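Long-range contact in chitin binding protein (Tectaria macrodonta, PDB 6IF7), which is an insecticidal, chitin-binding fern protein that holds copper and is possibly a lytic polysaccharide monooxygenase of family AA10: residues I8-R13 and C177-F182. Sequence-based numbering, arbitrary orientation.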
ATOM      1  N   ILE A   8      -5.455  -0.597   5.964  1.00 22.69           N
ATOM      2  CA  ILE A   8      -4.108  -0.771   6.476  1.00 24.15           C
ATOM      3  C   ILE A   8      -3.203  -1.512   5.478  1.00 24.75           C
ATOM      4  O   ILE A   8      -3.617  -2.496   4.868  1.00 24.21           O
ATOM      5  CB  ILE A   8      -4.143  -1.458   7.880  1.00 23.67           C
ATOM      6  CG1 ILE A   8      -2.778  -1.291   8.561  1.00 24.16           C
ATOM      7  CG2 ILE A   8      -4.617  -2.915   7.792  1.00 24.07           C
ATOM      8  CD1 ILE A   8      -2.643  -1.895   9.940  1.00 24.32           C
ATOM      9  N   SER A   9      -1.973  -1.029   5.311  1.00 25.92           N
ATOM     10  CA  SER A   9      -1.003  -1.673   4.426  1.00 25.13           C
ATOM     11  C   SER A   9      -0.547  -3.022   4.970  1.00 25.65           C
ATOM     12  O   SER A   9      -0.652  -3.287   6.174  1.00 25.44           O
ATOM     13  CB  SER A   9       0.215  -0.787   4.277  1.00 26.16           C
ATOM     14  OG  SER A   9       0.898  -0.700   5.514  1.00 24.77           O
ATOM     15  N   ARG A  10      -0.051  -3.880   4.082  1.00 23.96           N
ATOM     16  CA  ARG A  10       0.535  -5.177   4.497  1.00 25.15           C
ATOM     17  C   ARG A  10       1.650  -4.989   5.522  1.00 26.40           C
ATOM     18  O   ARG A  10       1.690  -5.684   6.546  1.00 25.84           O
ATOM     19  CB  ARG A  10       1.139  -5.908   3.300  1.00 24.96           C
ATOM     20  CG  ARG A  10       0.118  -6.444   2.342  1.00 24.81           C
ATOM     21  CD  ARG A  10       0.759  -7.115   1.152  1.00 25.50           C
ATOM     22  NE  ARG A  10      -0.303  -7.614   0.275  1.00 26.51           N
ATOM     23  CZ  ARG A  10      -0.109  -8.144  -0.934  1.00 27.53           C
ATOM     24  NH1 ARG A  10       1.121  -8.281  -1.446  1.00 28.04           N
ATOM     25  NH2 ARG A  10      -1.158  -8.547  -1.634  1.00 26.09           N
ATOM     26  N   VAL A  11       2.536  -4.033   5.236  1.00 25.28           N
ATOM     27  CA  VAL A  11       3.706  -3.796   6.062  1.00 26.15           C
ATOM     28  C   VAL A  11       3.348  -3.320   7.457  1.00 24.84           C
ATOM     29  O   VAL A  11       3.875  -3.868   8.423  1.00 24.57           O
ATOM     30  CB  VAL A  11       4.775  -2.914   5.355  1.00 27.30           C
ATOM     31  CG1 VAL A  11       4.395  -1.427   5.301  1.00 29.03           C
ATOM     32  CG2 VAL A  11       6.161  -3.151   5.974  1.00 27.23           C
ATOM     33  N   TYR A  12       2.418  -2.373   7.572  1.00 24.91           N
ATOM     34  CA  TYR A  12       2.025  -1.849   8.882  1.00 23.97           C
ATOM     35  C   TYR A  12       1.206  -2.853   9.665  1.00 24.48           C
ATOM     36  O   TYR A  12       1.407  -2.979  10.872  1.00 25.21           O
ATOM     37  CB  TYR A  12       1.295  -0.523   8.744  1.00 24.98           C
ATOM     38  CG  TYR A  12       0.919   0.157  10.060  1.00 24.87           C
ATOM     39  CD1 TYR A  12       1.801   0.184  11.154  1.00 25.20           C
ATOM     40  CD2 TYR A  12      -0.310   0.821  10.188  1.00 25.80           C
ATOM     41  CE1 TYR A  12       1.476   0.854  12.332  1.00 25.96           C
ATOM     42  CE2 TYR A  12      -0.670   1.483  11.378  1.00 26.08           C
ATOM     43  CZ  TYR A  12       0.219   1.482  12.459  1.00 25.53           C
ATOM     44  OH  TYR A  12      -0.142   2.112  13.630  1.00 23.97           O
ATOM     45  N   ARG A  13       0.316  -3.590   9.002  1.00 24.95           N
ATOM     46  CA  ARG A  13      -0.423  -4.691   9.651  1.00 26.00           C
ATOM     47  C   ARG A  13       0.497  -5.793  10.216  1.00 25.81           C
ATOM     48  O   ARG A  13       0.307  -6.245  11.353  1.00 23.36           O
ATOM     49  CB  ARG A  13      -1.419  -5.327   8.677  1.00 27.30           C
ATOM     50  CG  ARG A  13      -2.210  -6.503   9.260  1.00 29.82           C
ATOM     51  CD  ARG A  13      -3.233  -7.103   8.275  1.00 30.87           C
ATOM     52  NE  ARG A  13      -4.538  -6.452   8.369  1.00 31.12           N
ATOM     53  CZ  ARG A  13      -5.416  -6.618   9.356  1.00 33.78           C
ATOM     54  NH1 ARG A  13      -5.169  -7.445  10.362  1.00 37.52           N
ATOM     55  NH2 ARG A  13      -6.568  -5.957   9.332  1.00 37.88           N
ATOM     56  N   CYS A 177       0.966  -1.167  -0.340  1.00 24.95           N
ATOM     57  CA  CYS A 177      -0.072  -2.130  -0.796  1.00 26.38           C
ATOM     58  C   CYS A 177      -1.033  -2.410   0.346  1.00 23.81           C
ATOM     59  O   CYS A 177      -0.568  -2.770   1.428  1.00 21.50           O
ATOM     60  CB  CYS A 177       0.530  -3.476  -1.195  1.00 26.42           C
ATOM     61  SG  CYS A 177       1.367  -3.439  -2.778  1.00 34.42           S
ATOM     62  N   SER A 178      -2.338  -2.298   0.079  1.00 22.68           N
ATOM     63  CA  SER A 178      -3.383  -2.649   1.052  1.00 23.88           C
ATOM     64  C   SER A 178      -4.372  -3.648   0.421  1.00 24.79           C
ATOM     65  O   SER A 178      -4.941  -3.410  -0.640  1.00 24.34           O
ATOM     66  CB  SER A 178      -4.120  -1.408   1.576  1.00 23.92           C
ATOM     67  OG  SER A 178      -3.221  -0.480   2.202  1.00 22.14           O
ATOM     68  N   ASP A 179      -4.548  -4.780   1.090  1.00 24.87           N
ATOM     69  CA  ASP A 179      -5.485  -5.795   0.672  1.00 24.20           C
ATOM     70  C   ASP A 179      -6.864  -5.328   1.120  1.00 23.75           C
ATOM     71  O   ASP A 179      -7.042  -4.883   2.233  1.00 20.72           O
ATOM     72  CB  ASP A 179      -5.111  -7.125   1.310  1.00 25.14           C
ATOM     73  CG  ASP A 179      -3.753  -7.604   0.848  1.00 26.79           C
ATOM     74  OD1 ASP A 179      -3.645  -8.010  -0.317  1.00 27.34           O
ATOM     75  OD2 ASP A 179      -2.778  -7.552   1.617  1.00 27.36           O
ATOM     76  N   VAL A 180      -7.823  -5.417   0.220  1.00 23.76           N
ATOM     77  CA  VAL A 180      -9.181  -4.994   0.504  1.00 24.46           C
ATOM     78  C   VAL A 180     -10.130  -6.004  -0.081  1.00 24.44           C
ATOM     79  O   VAL A 180      -9.739  -6.824  -0.875  1.00 23.43           O
ATOM     80  CB  VAL A 180      -9.496  -3.578  -0.048  1.00 23.95           C
ATOM     81  CG1 VAL A 180      -8.571  -2.558   0.592  1.00 24.61           C
ATOM     82  CG2 VAL A 180      -9.408  -3.514  -1.577  1.00 24.42           C
ATOM     83  N   TYR A 181     -11.382  -5.918   0.328  1.00 25.87           N
ATOM     84  CA  TYR A 181     -12.409  -6.798  -0.167  1.00 28.12           C
ATOM     85  C   TYR A 181     -13.616  -5.905  -0.456  1.00 26.57           C
ATOM     86  O   TYR A 181     -14.168  -5.324   0.460  1.00 24.97           O
ATOM     87  CB  TYR A 181     -12.741  -7.861   0.900  1.00 29.16           C
ATOM     88  CG  TYR A 181     -13.654  -8.924   0.379  1.00 30.99           C
ATOM     89  CD1 TYR A 181     -15.038  -8.734   0.353  1.00 32.88           C
ATOM     90  CD2 TYR A 181     -13.138 -10.120  -0.101  1.00 32.87           C
ATOM     91  CE1 TYR A 181     -15.883  -9.715  -0.147  1.00 33.18           C
ATOM     92  CE2 TYR A 181     -13.966 -11.101  -0.604  1.00 33.42           C
ATOM     93  CZ  TYR A 181     -15.323 -10.901  -0.618  1.00 34.65           C
ATOM     94  OH  TYR A 181     -16.092 -11.904  -1.122  1.00 37.46           O
ATOM     95  N   PHE A 182     -14.007  -5.791  -1.722  1.00 26.15           N
ATOM     96  CA  PHE A 182     -15.096  -4.898  -2.106  1.00 26.47           C
ATOM     97  C   PHE A 182     -16.446  -5.520  -1.820  1.00 28.48           C
ATOM     98  O   PHE A 182     -16.716  -6.626  -2.252  1.00 28.36           O
ATOM     99  CB  PHE A 182     -14.977  -4.470  -3.559  1.00 25.56           C
ATOM    100  CG  PHE A 182     -14.063  -3.335  -3.741  1.00 24.99           C
ATOM    101  CD1 PHE A 182     -14.423  -2.085  -3.276  1.00 25.36           C
ATOM    102  CD2 PHE A 182     -12.837  -3.514  -4.310  1.00 25.76           C
ATOM    103  CE1 PHE A 182     -13.566  -1.017  -3.382  1.00 26.82           C
ATOM    104  CE2 PHE A 182     -11.978  -2.449  -4.437  1.00 28.15           C
ATOM    105  CZ  PHE A 182     -12.339  -1.195  -3.967  1.00 27.05           C
TER
HETATM  106  O   HOH W   1      -6.104  -3.519   4.412  1.00 19.01           O
HETATM  107  O   HOH W   2      -3.168  -4.819   3.609  1.00 21.87           O
HETATM  108  O   HOH W   3       2.557  -2.589   2.355  1.00 26.43           O
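NE and NH2 of Arg10 each meet one carboxylate oxygen of Asp179: NE donates to OD2 at 2.8 Å and NH2 to OD1 at 2.9 Å in a two-bond salt bridge. Guanidinium and carboxylate lie nearly coplanar, 17° apart, and both bonds are close to straight. With CG turned away from the carbonyl carbon (chi1 -71°), the straight chain of Arg10 carries NE out to the acid. At the root of the same residue, Arg10 N donates to Cys177 O at 2.9 Å, while Ser9 CA approaches that oxygen in a CA-H...O contact. Water links the backbones further: one molecule bridges Ile8 O to Asp179 N, another joins Val11 N to Cys177 O. Around this shell, Leu74 O takes Arg10 NH1, and Trp81 adds a cation-pi contact. Shortening Arg10 to an alanine is likely to leave the Asp179 carboxylate without its charged mate and Leu74 O without this donor. Ser9 OG accepts from Tyr12 N at 3.1 Å and also bonds Ser3 OG; Ser178 OG bonds Pro7 O, and Cys177 is disulfide-bonded to Cys64. Helix 10-16, N-capped by Ser9, is thus fastened to the C-terminal strand 173-182 of the AA10-type beta-sandwich, away from the copper site.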